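Phenylalanyl-tRNA synthetase beta chain (Pyrococcus horikoshii, PDB 2CXI) forms part of the tetrameric ligase that charges tRNA(Phe) with phenylalanine at the expense of ATP, here as a beta-subunit fragment with its B3/4 and B5 domains. Local coordinates at residues L287-K292 with M333-I338; M311-I316 with K322-A327; A327-I332 with L339-I344. All coordinates share one frame; numbering follows the deposited sequence.

All three contacts lie in the B5 domain. Contact 2, largely buried, joins two strands of one hairpin by backbone hydrogen bonds, with Val-314 and Leu-323 inward and Glu/Lys pairs on the more exposed face. Contacts 1 and 3 share helix 335-346. Contact 1, partly buried, sets the start of that helix against helix 287-294 mainly by apolar and CH-pi packing, without a hydrogen bond between them; contact 3, small but buried, ties the following turn to the loop 327-332 by a salt bridge from Arg-329 to Asp-341. Ile-338 of contact 1 packs on Tyr-312 and Leu-323 of contact 2, while the hydroxyl of Tyr-312 meets Asp-341, so hydrophobic core and charged cluster adjoin.

Contact 1 (L287-K292 with M333-I338); sequences LDYIRK and MHARDI
Ala-335 sets its methyl over one face of the Tyr-289 ring, and with this CH-pi contact helix 335-346 of the B5 domain begins to pack on helix 287-294. The domain has a winged-helix-like order, a strand and two helices followed by a beta hairpin, and helix 335-346 follows the hairpin near the end of this fragment. CB of Ala-335 stands 3.9 Å from the centroid of the Tyr-289 ring, offset toward the rim, and its nearest ring atom is CE1. Alanine suits the spot because its short side chain lets the broad ring come close to the helix backbone. With CG anti to the backbone N (chi1 170°), Tyr-289 carries its ring toward helix 335-346. At Arg-336 the tyrosine meets the backbone: OH of Tyr-289 comes to 3.4 Å from N of Arg-336, but the angle is too poor for a hydrogen bond. CB of Arg-336 also brushes that oxygen, while the rest of its chain extends away. Asp-337 faces away from helix 287-294 and works within its own segment. Its OD2 accepts from N of Met-333 and N of His-334, both at 2.8 Å and from opposite sides of the carboxylate plane, the Met-333 N-H nearer the plane and the His-334 N-H well above it, which fixes the turn leading into the helix; Asp-337 is also a predicted magnesium ligand. Ile-338 returns to the interior, among Phe-283, Val-285, Leu-307 and Leu-323, where a branched apolar chain fits well. It crosses Ile-290 at about a right angle, CG2 of Ile-338 meeting CD1 of Ile-290 at 4.1 Å.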
loop_
_atom_site.group_PDB
_atom_site.type_symbol
_atom_site.label_atom_id
_atom_site.label_comp_id
_atom_site.label_asym_id
_atom_site.label_seq_id
_atom_site.Cartn_x
_atom_site.Cartn_y
_atom_site.Cartn_z
ATOM N N LEU A 287 8.977 -33.320 -42.681
ATOM C CA LEU A 287 10.070 -34.285 -42.463
ATOM C C LEU A 287 10.758 -34.734 -43.761
ATOM O O LEU A 287 11.933 -35.106 -43.766
ATOM C CB LEU A 287 9.590 -35.482 -41.664
ATOM C CG LEU A 287 9.179 -35.064 -40.242
ATOM C CD1 LEU A 287 8.343 -36.123 -39.608
ATOM C CD2 LEU A 287 10.384 -34.760 -39.377
ATOM N N ASP A 288 10.032 -34.671 -44.872
ATOM C CA ASP A 288 10.668 -35.029 -46.139
ATOM C C ASP A 288 11.676 -33.952 -46.594
ATOM O O ASP A 288 12.624 -34.275 -47.286
ATOM C CB ASP A 288 9.651 -35.425 -47.208
ATOM C CG ASP A 288 10.253 -36.355 -48.263
ATOM O OD1 ASP A 288 10.613 -37.531 -47.970
ATOM O OD2 ASP A 288 10.434 -35.959 -49.412
ATOM N N TYR A 289 11.503 -32.697 -46.153
ATOM C CA TYR A 289 12.519 -31.665 -46.375
ATOM C C TYR A 289 13.836 -32.084 -45.707
ATOM O O TYR A 289 14.902 -32.009 -46.312
ATOM C CB TYR A 289 12.071 -30.305 -45.859
ATOM C CG TYR A 289 13.164 -29.246 -45.845
ATOM C CD1 TYR A 289 14.008 -29.067 -44.731
ATOM C CD2 TYR A 289 13.312 -28.380 -46.928
ATOM C CE1 TYR A 289 15.008 -28.075 -44.745
ATOM C CE2 TYR A 289 14.297 -27.396 -46.946
ATOM C CZ TYR A 289 15.130 -27.246 -45.856
ATOM O OH TYR A 289 16.068 -26.250 -45.913
ATOM N N ILE A 290 13.737 -32.561 -44.470
ATOM C CA ILE A 290 14.899 -33.024 -43.738
ATOM C C ILE A 290 15.618 -34.192 -44.447
ATOM O O ILE A 290 16.867 -34.185 -44.602
ATOM C CB ILE A 290 14.491 -33.406 -42.275
ATOM C CG1 ILE A 290 13.892 -32.197 -41.527
ATOM C CG2 ILE A 290 15.681 -33.993 -41.514
ATOM C CD1 ILE A 290 14.882 -31.117 -41.239
ATOM N N ARG A 291 14.843 -35.212 -44.840
ATOM C CA ARG A 291 15.401 -36.332 -45.625
ATOM C C ARG A 291 16.046 -35.864 -46.933
ATOM O O ARG A 291 17.207 -36.166 -47.184
ATOM C CB ARG A 291 14.316 -37.367 -45.936
ATOM C CG ARG A 291 14.183 -38.394 -44.857
ATOM C CD ARG A 291 13.143 -39.495 -45.152
ATOM N NE ARG A 291 11.793 -38.953 -45.188
ATOM C CZ ARG A 291 11.007 -38.833 -44.146
ATOM N NH1 ARG A 291 11.417 -39.235 -42.957
ATOM N NH2 ARG A 291 9.789 -38.325 -44.306
ATOM N N LYS A 292 15.303 -35.112 -47.739
ATOM C CA LYS A 292 15.754 -34.733 -49.071
ATOM C C LYS A 292 17.005 -33.851 -49.054
ATOM O O LYS A 292 17.904 -34.003 -49.885
ATOM C CB LYS A 292 14.609 -34.065 -49.843
ATOM C CG LYS A 292 13.554 -35.056 -50.367
ATOM C CD LYS A 292 14.179 -36.066 -51.383
ATOM C CE LYS A 292 13.591 -37.465 -51.279
ATOM N NZ LYS A 292 12.103 -37.469 -51.329
HETATM N N MSE A 333 15.270 -19.572 -37.620
HETATM C CA MSE A 333 14.574 -18.661 -38.553
HETATM C C MSE A 333 14.023 -19.418 -39.767
HETATM O O MSE A 333 12.920 -19.149 -40.230
HETATM C CB MSE A 333 15.538 -17.582 -39.055
HETATM C CG MSE A 333 15.350 -16.182 -38.505
HETATM SE SE MSE A 333 17.004 -15.118 -38.601
HETATM C CE MSE A 333 16.206 -13.428 -39.088
ATOM N N HIS A 334 14.796 -20.388 -40.257
ATOM C CA HIS A 334 14.474 -21.068 -41.512
ATOM C C HIS A 334 14.487 -22.592 -41.355
ATOM O O HIS A 334 15.141 -23.117 -40.457
ATOM C CB HIS A 334 15.506 -20.666 -42.580
ATOM C CG HIS A 334 15.613 -19.190 -42.801
ATOM N ND1 HIS A 334 14.534 -18.417 -43.168
ATOM C CD2 HIS A 334 16.667 -18.342 -42.687
ATOM C CE1 HIS A 334 14.913 -17.156 -43.279
ATOM N NE2 HIS A 334 16.205 -17.083 -43.004
ATOM N N ALA A 335 13.806 -23.297 -42.263
ATOM C CA ALA A 335 13.844 -24.774 -42.294
ATOM C C ALA A 335 15.278 -25.349 -42.259
ATOM O O ALA A 335 15.538 -26.389 -41.595
ATOM C CB ALA A 335 13.054 -25.322 -43.476
ATOM N N ARG A 336 16.218 -24.662 -42.910
ATOM C CA ARG A 336 17.618 -25.156 -42.900
ATOM C C ARG A 336 18.236 -25.150 -41.460
ATOM O O ARG A 336 19.224 -25.831 -41.209
ATOM C CB ARG A 336 18.509 -24.367 -43.853
ATOM C CG ARG A 336 18.786 -22.924 -43.367
ATOM C CD ARG A 336 19.864 -22.190 -44.118
ATOM N NE ARG A 336 19.814 -20.735 -43.885
ATOM C CZ ARG A 336 20.406 -19.848 -44.675
ATOM N NH1 ARG A 336 21.051 -20.239 -45.783
ATOM N NH2 ARG A 336 20.342 -18.561 -44.373
ATOM N N ASP A 337 17.677 -24.351 -40.549
ATOM C CA ASP A 337 18.134 -24.351 -39.138
ATOM C C ASP A 337 17.713 -25.644 -38.404
ATOM O O ASP A 337 18.473 -26.146 -37.586
ATOM C CB ASP A 337 17.647 -23.114 -38.352
ATOM C CG ASP A 337 18.053 -21.808 -38.985
ATOM O OD1 ASP A 337 19.199 -21.699 -39.463
ATOM O OD2 ASP A 337 17.285 -20.823 -39.056
ATOM N N ILE A 338 16.493 -26.144 -38.683
ATOM C CA ILE A 338 16.072 -27.441 -38.165
ATOM C C ILE A 338 16.971 -28.532 -38.737
ATOM O O ILE A 338 17.406 -29.440 -38.019
ATOM C CB ILE A 338 14.595 -27.743 -38.496
ATOM C CG1 ILE A 338 13.686 -26.527 -38.151
ATOM C CG2 ILE A 338 14.144 -28.999 -37.753
ATOM C CD1 ILE A 338 13.847 -25.997 -36.635
#

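Contact 2 (M311-I316 with K322-A327); sequences MYEVEI and KLKYPA
Met-311, a selenomethionine in this crystal, has a positive phi of 79° and faces Pro-326 across the open end of a hairpin. It is the C-prime residue of a Schellman motif ending helix 300-309, in which N of Tyr-312 returns to O of Leu-307. Its own O lies 3.5 Å from CD of Pro-326, and its CB packs against the proline CG. Lacking an N-H, proline suits the point where the backbone ladder stops.

Tyr-312 and Tyr-325 run side by side in the same direction, CD1 of Tyr-312 lying 3.8 Å from CB of Tyr-325. CG of Tyr-325 sits between its backbone N and carbonyl carbon (chi1 62°), and its ring leads away from the other strand. The hydroxyl of Tyr-312 is hydrogen-bonded to OD2 of Asp-341, which gives the buried phenol a polar partner.

Strands 313-317 and 320-325 form the antiparallel hairpin of the winged-helix-like B5 domain, and strand 281-286 flanks 320-325 in the sheet. Glu-313 with Lys-324 and Glu-315 with Lys-322 are hydrogen-bonded pairs, each closed by two N-H...O bonds; Val-314 with Leu-323 between them is a non-hydrogen-bonded pair. These last two side chains lie alongside each other, CG2 of Val-314 being 3.9 Å from CD2 of Leu-323, and they face the interior, where Leu-307 touches Val-314 and Val-285 touches Leu-323.

Along each strand the alternate residues, Glu-313, Glu-315, Lys-322 and Lys-324, point to the opposite face. Glu-313 and Lys-324 run out extended, side by side and in the same direction, with OE2 of Glu-313 only 3.4 Å from CD of Lys-324 but 3.7 Å from its NZ, a long salt bridge. A water donates both to that OE2 and to O of Lys-322, linking the strands once more.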
loop_
_atom_site.group_PDB
_atom_site.type_symbol
_atom_site.label_atom_id
_atom_site.label_comp_id
_atom_site.label_asym_id
_atom_site.label_seq_id
_atom_site.Cartn_x
_atom_site.Cartn_y
_atom_site.Cartn_z
HETATM N N MSE A 311 16.685 -30.796 -27.882
HETATM C CA MSE A 311 15.814 -30.084 -26.937
HETATM C C MSE A 311 14.510 -29.609 -27.560
HETATM O O MSE A 311 13.873 -28.675 -27.040
HETATM C CB MSE A 311 16.539 -28.927 -26.228
HETATM C CG MSE A 311 17.806 -29.384 -25.487
HETATM SE SE MSE A 311 18.624 -27.968 -24.455
HETATM C CE MSE A 311 19.012 -26.848 -25.779
ATOM N N TYR A 312 14.072 -30.283 -28.630
ATOM C CA TYR A 312 12.776 -29.942 -29.225
ATOM C C TYR A 312 11.667 -30.839 -28.705
ATOM O O TYR A 312 11.871 -32.026 -28.482
ATOM C CB TYR A 312 12.741 -30.071 -30.764
ATOM C CG TYR A 312 13.598 -29.122 -31.556
ATOM C CD1 TYR A 312 13.051 -27.957 -32.138
ATOM C CD2 TYR A 312 14.937 -29.431 -31.802
ATOM C CE1 TYR A 312 13.848 -27.099 -32.904
ATOM C CE2 TYR A 312 15.732 -28.574 -32.569
ATOM C CZ TYR A 312 15.191 -27.445 -33.125
ATOM O OH TYR A 312 15.996 -26.626 -33.888
ATOM N N GLU A 313 10.470 -30.269 -28.587
ATOM C CA GLU A 313 9.275 -31.081 -28.548
ATOM C C GLU A 313 8.851 -31.311 -29.976
ATOM O O GLU A 313 8.924 -30.403 -30.798
ATOM C CB GLU A 313 8.134 -30.425 -27.759
ATOM C CG GLU A 313 6.848 -31.237 -27.811
ATOM C CD GLU A 313 5.703 -30.512 -27.142
ATOM O OE1 GLU A 313 5.680 -30.488 -25.902
ATOM O OE2 GLU A 313 4.847 -29.972 -27.870
ATOM N N VAL A 314 8.426 -32.531 -30.282
ATOM C CA VAL A 314 8.155 -32.923 -31.669
ATOM C C VAL A 314 6.819 -33.690 -31.722
ATOM O O VAL A 314 6.668 -34.711 -31.045
ATOM C CB VAL A 314 9.265 -33.883 -32.233
ATOM C CG1 VAL A 314 8.958 -34.240 -33.683
ATOM C CG2 VAL A 314 10.683 -33.293 -32.082
ATOM N N GLU A 315 5.887 -33.162 -32.514
ATOM C CA GLU A 315 4.597 -33.783 -32.793
ATOM C C GLU A 315 4.484 -33.960 -34.305
ATOM O O GLU A 315 4.409 -32.981 -35.035
ATOM C CB GLU A 315 3.436 -32.905 -32.277
ATOM C CG GLU A 315 2.124 -33.140 -33.031
ATOM C CD GLU A 315 0.909 -32.494 -32.363
ATOM O OE1 GLU A 315 0.431 -31.426 -32.859
ATOM O OE2 GLU A 315 0.436 -33.062 -31.342
ATOM N N ILE A 316 4.473 -35.211 -34.754
ATOM C CA ILE A 316 4.395 -35.496 -36.185
ATOM C C ILE A 316 2.986 -35.909 -36.564
ATOM O O ILE A 316 2.433 -36.837 -35.972
ATOM C CB ILE A 316 5.365 -36.615 -36.594
ATOM C CG1 ILE A 316 6.825 -36.232 -36.294
ATOM C CG2 ILE A 316 5.163 -36.949 -38.105
ATOM C CD1 ILE A 316 7.740 -37.457 -36.287
ATOM N N LYS A 322 5.324 -30.530 -36.037
ATOM C CA LYS A 322 5.085 -29.319 -35.245
ATOM C C LYS A 322 6.079 -29.332 -34.064
ATOM O O LYS A 322 6.077 -30.249 -33.246
ATOM C CB LYS A 322 3.638 -29.285 -34.752
ATOM C CG LYS A 322 2.599 -28.932 -35.833
ATOM C CD LYS A 322 1.182 -28.764 -35.189
ATOM C CE LYS A 322 0.382 -27.674 -35.897
ATOM N NZ LYS A 322 -0.477 -26.846 -34.940
ATOM N N LEU A 323 6.940 -28.324 -34.005
ATOM C CA LEU A 323 8.055 -28.311 -33.032
ATOM C C LEU A 323 7.840 -27.229 -31.994
ATOM O O LEU A 323 7.297 -26.185 -32.318
ATOM C CB LEU A 323 9.372 -27.985 -33.741
ATOM C CG LEU A 323 9.703 -28.866 -34.949
ATOM C CD1 LEU A 323 10.957 -28.296 -35.667
ATOM C CD2 LEU A 323 9.899 -30.305 -34.476
ATOM N N LYS A 324 8.286 -27.497 -30.771
ATOM C CA LYS A 324 8.484 -26.447 -29.785
ATOM C C LYS A 324 9.967 -26.494 -29.374
ATOM O O LYS A 324 10.546 -27.560 -29.316
ATOM C CB LYS A 324 7.582 -26.653 -28.562
ATOM C CG LYS A 324 6.097 -26.418 -28.872
ATOM C CD LYS A 324 5.269 -26.560 -27.653
ATOM C CE LYS A 324 3.804 -26.391 -28.049
ATOM N NZ LYS A 324 2.971 -26.916 -26.954
ATOM N N TYR A 325 10.540 -25.334 -29.081
ATOM C CA TYR A 325 11.923 -25.261 -28.610
ATOM C C TYR A 325 12.056 -24.209 -27.513
ATOM O O TYR A 325 11.155 -23.352 -27.351
ATOM C CB TYR A 325 12.874 -25.017 -29.803
ATOM C CG TYR A 325 12.655 -23.696 -30.554
ATOM C CD1 TYR A 325 11.751 -23.611 -31.623
ATOM C CD2 TYR A 325 13.374 -22.555 -30.210
ATOM C CE1 TYR A 325 11.579 -22.405 -32.357
ATOM C CE2 TYR A 325 13.213 -21.354 -30.907
ATOM C CZ TYR A 325 12.318 -21.279 -31.981
ATOM O OH TYR A 325 12.168 -20.071 -32.658
ATOM N N PRO A 326 13.139 -24.287 -26.725
ATOM C CA PRO A 326 13.288 -23.452 -25.508
ATOM C C PRO A 326 13.295 -21.957 -25.825
ATOM O O PRO A 326 13.816 -21.548 -26.870
ATOM C CB PRO A 326 14.662 -23.851 -24.970
ATOM C CG PRO A 326 14.926 -25.211 -25.556
ATOM C CD PRO A 326 14.283 -25.217 -26.902
ATOM N N ALA A 327 12.687 -21.153 -24.945
ATOM C CA ALA A 327 12.615 -19.687 -25.123
ATOM C C ALA A 327 13.984 -19.021 -24.966
ATOM O O ALA A 327 14.110 -17.823 -25.243
ATOM C CB ALA A 327 11.633 -19.075 -24.093
HETATM O O HOH W 1 4.862 -29.483 -30.855
#

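Contact 3 (A327-I332 with L339-I344); sequences AFRDDI and LEDVLI
Asp-341 and Arg-329 carry the whole contact, approaching from opposite directions until a single carboxylate oxygen enters the fork of the guanidinium. OD2 of Asp-341 lies 3.0 Å from NH1 of Arg-329 and also 3.0 Å from its NH2, an end-on salt bridge in which both nitrogens grip one atom. The oxygen stays almost exactly in the guanidinium plane, yet the carboxylate itself is turned by 57° against that plane. OD2 offers its syn lone pair to NH2, whereas NH1 comes in on the syn side but 31° out of the carboxylate plane. OD2 is also hydrogen-bonded to OH of Tyr-312, so this buried oxygen has three partners.

Arg-329 has a second carboxylate at the adjoining NE/NH2 edge, with NH2 shared between the two acids. Asp-331, two residues along the loop, is held side-on: NE of Arg-329 reaches OD1 of Asp-331 at 2.9 Å, and NH2 of Arg-329 reaches OD2 of Asp-331 at 2.8 Å, one bond to each oxygen. The arginine chain bends at its third torsion (chi3 64°), which turns the guanidinium between the two acids. Four bonds in or near its plane should keep it from rotating.

This salt-bridge network pins the loop after the hairpin of the B5 domain to helix 335-346. Asp-331 and Asp-341, like Glu-340 on the same helix, are predicted ligands of a magnesium ion shared with the alpha subunit, and arginine probably balances the charge of the two aspartates here. A residue with several in-plane N-H groups suits such a place, since it can serve two acids at once.

Ile-332 lies against one face. Its CD1 is 3.7 Å above the guanidinium plane of Arg-329, over the centre, an apolar cover for the flat face while the polar edge is bonded.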
loop_
_atom_site.group_PDB
_atom_site.type_symbol
_atom_site.label_atom_id
_atom_site.label_comp_id
_atom_site.label_asym_id
_atom_site.label_seq_id
_atom_site.Cartn_x
_atom_site.Cartn_y
_atom_site.Cartn_z
ATOM N N ALA A 327 12.687 -21.153 -24.945
ATOM C CA ALA A 327 12.615 -19.687 -25.123
ATOM C C ALA A 327 13.984 -19.021 -24.966
ATOM O O ALA A 327 14.110 -17.823 -25.243
ATOM C CB ALA A 327 11.633 -19.075 -24.093
ATOM N N PHE A 328 14.989 -19.774 -24.502
ATOM C CA PHE A 328 16.392 -19.256 -24.430
ATOM C C PHE A 328 17.140 -19.251 -25.804
ATOM O O PHE A 328 18.285 -18.789 -25.893
ATOM C CB PHE A 328 17.211 -19.933 -23.295
ATOM C CG PHE A 328 17.399 -21.441 -23.443
ATOM C CD1 PHE A 328 16.869 -22.297 -22.490
ATOM C CD2 PHE A 328 18.147 -21.995 -24.497
ATOM C CE1 PHE A 328 17.020 -23.680 -22.591
ATOM C CE2 PHE A 328 18.339 -23.376 -24.601
ATOM C CZ PHE A 328 17.765 -24.233 -23.653
ATOM N N ARG A 329 16.468 -19.755 -26.858
ATOM C CA ARG A 329 16.998 -19.724 -28.231
ATOM C C ARG A 329 16.247 -18.705 -29.076
ATOM O O ARG A 329 15.021 -18.573 -28.967
ATOM C CB ARG A 329 16.860 -21.090 -28.919
ATOM C CG ARG A 329 17.729 -22.235 -28.370
ATOM C CD ARG A 329 17.642 -23.457 -29.230
ATOM N NE ARG A 329 18.173 -23.282 -30.597
ATOM C CZ ARG A 329 18.340 -24.315 -31.436
ATOM N NH1 ARG A 329 17.984 -25.548 -31.039
ATOM N NH2 ARG A 329 18.832 -24.131 -32.655
ATOM N N ASP A 330 16.976 -17.967 -29.897
ATOM C CA ASP A 330 16.333 -17.121 -30.882
ATOM C C ASP A 330 17.058 -17.199 -32.237
ATOM O O ASP A 330 16.887 -16.322 -33.087
ATOM C CB ASP A 330 16.148 -15.664 -30.369
ATOM C CG ASP A 330 17.430 -14.822 -30.460
ATOM O OD1 ASP A 330 18.537 -15.404 -30.698
ATOM O OD2 ASP A 330 17.420 -13.565 -30.297
ATOM N N ASP A 331 17.837 -18.263 -32.439
ATOM C CA ASP A 331 18.592 -18.453 -33.664
ATOM C C ASP A 331 17.824 -19.165 -34.777
ATOM O O ASP A 331 18.286 -19.178 -35.914
ATOM C CB ASP A 331 19.871 -19.270 -33.402
ATOM C CG ASP A 331 19.583 -20.634 -32.806
ATOM O OD1 ASP A 331 18.784 -20.711 -31.826
ATOM O OD2 ASP A 331 20.108 -21.691 -33.250
ATOM N N ILE A 332 16.685 -19.772 -34.466
ATOM C CA ILE A 332 15.915 -20.513 -35.464
ATOM C C ILE A 332 15.080 -19.543 -36.294
ATOM O O ILE A 332 14.307 -18.759 -35.735
ATOM C CB ILE A 332 15.036 -21.568 -34.791
ATOM C CG1 ILE A 332 15.908 -22.656 -34.152
ATOM C CG2 ILE A 332 14.086 -22.205 -35.807
ATOM C CD1 ILE A 332 15.155 -23.512 -33.177
ATOM N N LEU A 339 17.232 -28.428 -40.048
ATOM C CA LEU A 339 18.097 -29.406 -40.725
ATOM C C LEU A 339 19.483 -29.467 -40.092
ATOM O O LEU A 339 20.051 -30.555 -39.892
ATOM C CB LEU A 339 18.208 -29.064 -42.236
ATOM C CG LEU A 339 19.265 -29.850 -43.060
ATOM C CD1 LEU A 339 19.029 -31.357 -43.008
ATOM C CD2 LEU A 339 19.256 -29.306 -44.533
ATOM N N GLU A 340 20.035 -28.301 -39.777
ATOM C CA GLU A 340 21.354 -28.248 -39.116
ATOM C C GLU A 340 21.357 -28.999 -37.792
ATOM O O GLU A 340 22.281 -29.740 -37.486
ATOM C CB GLU A 340 21.788 -26.787 -38.887
ATOM C CG GLU A 340 23.280 -26.590 -38.652
ATOM C CD GLU A 340 24.108 -26.938 -39.895
ATOM O OE1 GLU A 340 23.571 -26.902 -41.028
ATOM O OE2 GLU A 340 25.308 -27.234 -39.759
ATOM N N ASP A 341 20.305 -28.829 -36.998
ATOM C CA ASP A 341 20.272 -29.496 -35.674
ATOM C C ASP A 341 20.156 -31.013 -35.819
ATOM O O ASP A 341 20.712 -31.762 -35.026
ATOM C CB ASP A 341 19.116 -28.962 -34.807
ATOM C CG ASP A 341 19.412 -27.595 -34.201
ATOM O OD1 ASP A 341 20.585 -27.168 -34.225
ATOM O OD2 ASP A 341 18.522 -26.906 -33.649
ATOM N N VAL A 342 19.397 -31.466 -36.814
ATOM C CA VAL A 342 19.339 -32.924 -37.150
ATOM C C VAL A 342 20.735 -33.477 -37.494
ATOM O O VAL A 342 21.126 -34.574 -37.016
ATOM C CB VAL A 342 18.317 -33.209 -38.292
ATOM C CG1 VAL A 342 18.360 -34.700 -38.736
ATOM C CG2 VAL A 342 16.895 -32.875 -37.827
ATOM N N LEU A 343 21.481 -32.719 -38.311
ATOM C CA LEU A 343 22.820 -33.134 -38.731
ATOM C C LEU A 343 23.744 -33.174 -37.535
ATOM O O LEU A 343 24.495 -34.113 -37.375
ATOM C CB LEU A 343 23.394 -32.209 -39.827
ATOM C CG LEU A 343 22.686 -32.208 -41.177
ATOM C CD1 LEU A 343 23.260 -31.140 -42.131
ATOM C CD2 LEU A 343 22.703 -33.596 -41.853
ATOM N N ILE A 344 23.644 -32.173 -36.661
ATOM C CA ILE A 344 24.431 -32.151 -35.439
ATOM C C ILE A 344 24.149 -33.358 -34.551
ATOM O O ILE A 344 25.083 -34.039 -34.111
ATOM C CB ILE A 344 24.175 -30.835 -34.640
ATOM C CG1 ILE A 344 24.681 -29.604 -35.414
ATOM C CG2 ILE A 344 24.810 -30.954 -33.256
ATOM C CD1 ILE A 344 24.283 -28.267 -34.736
#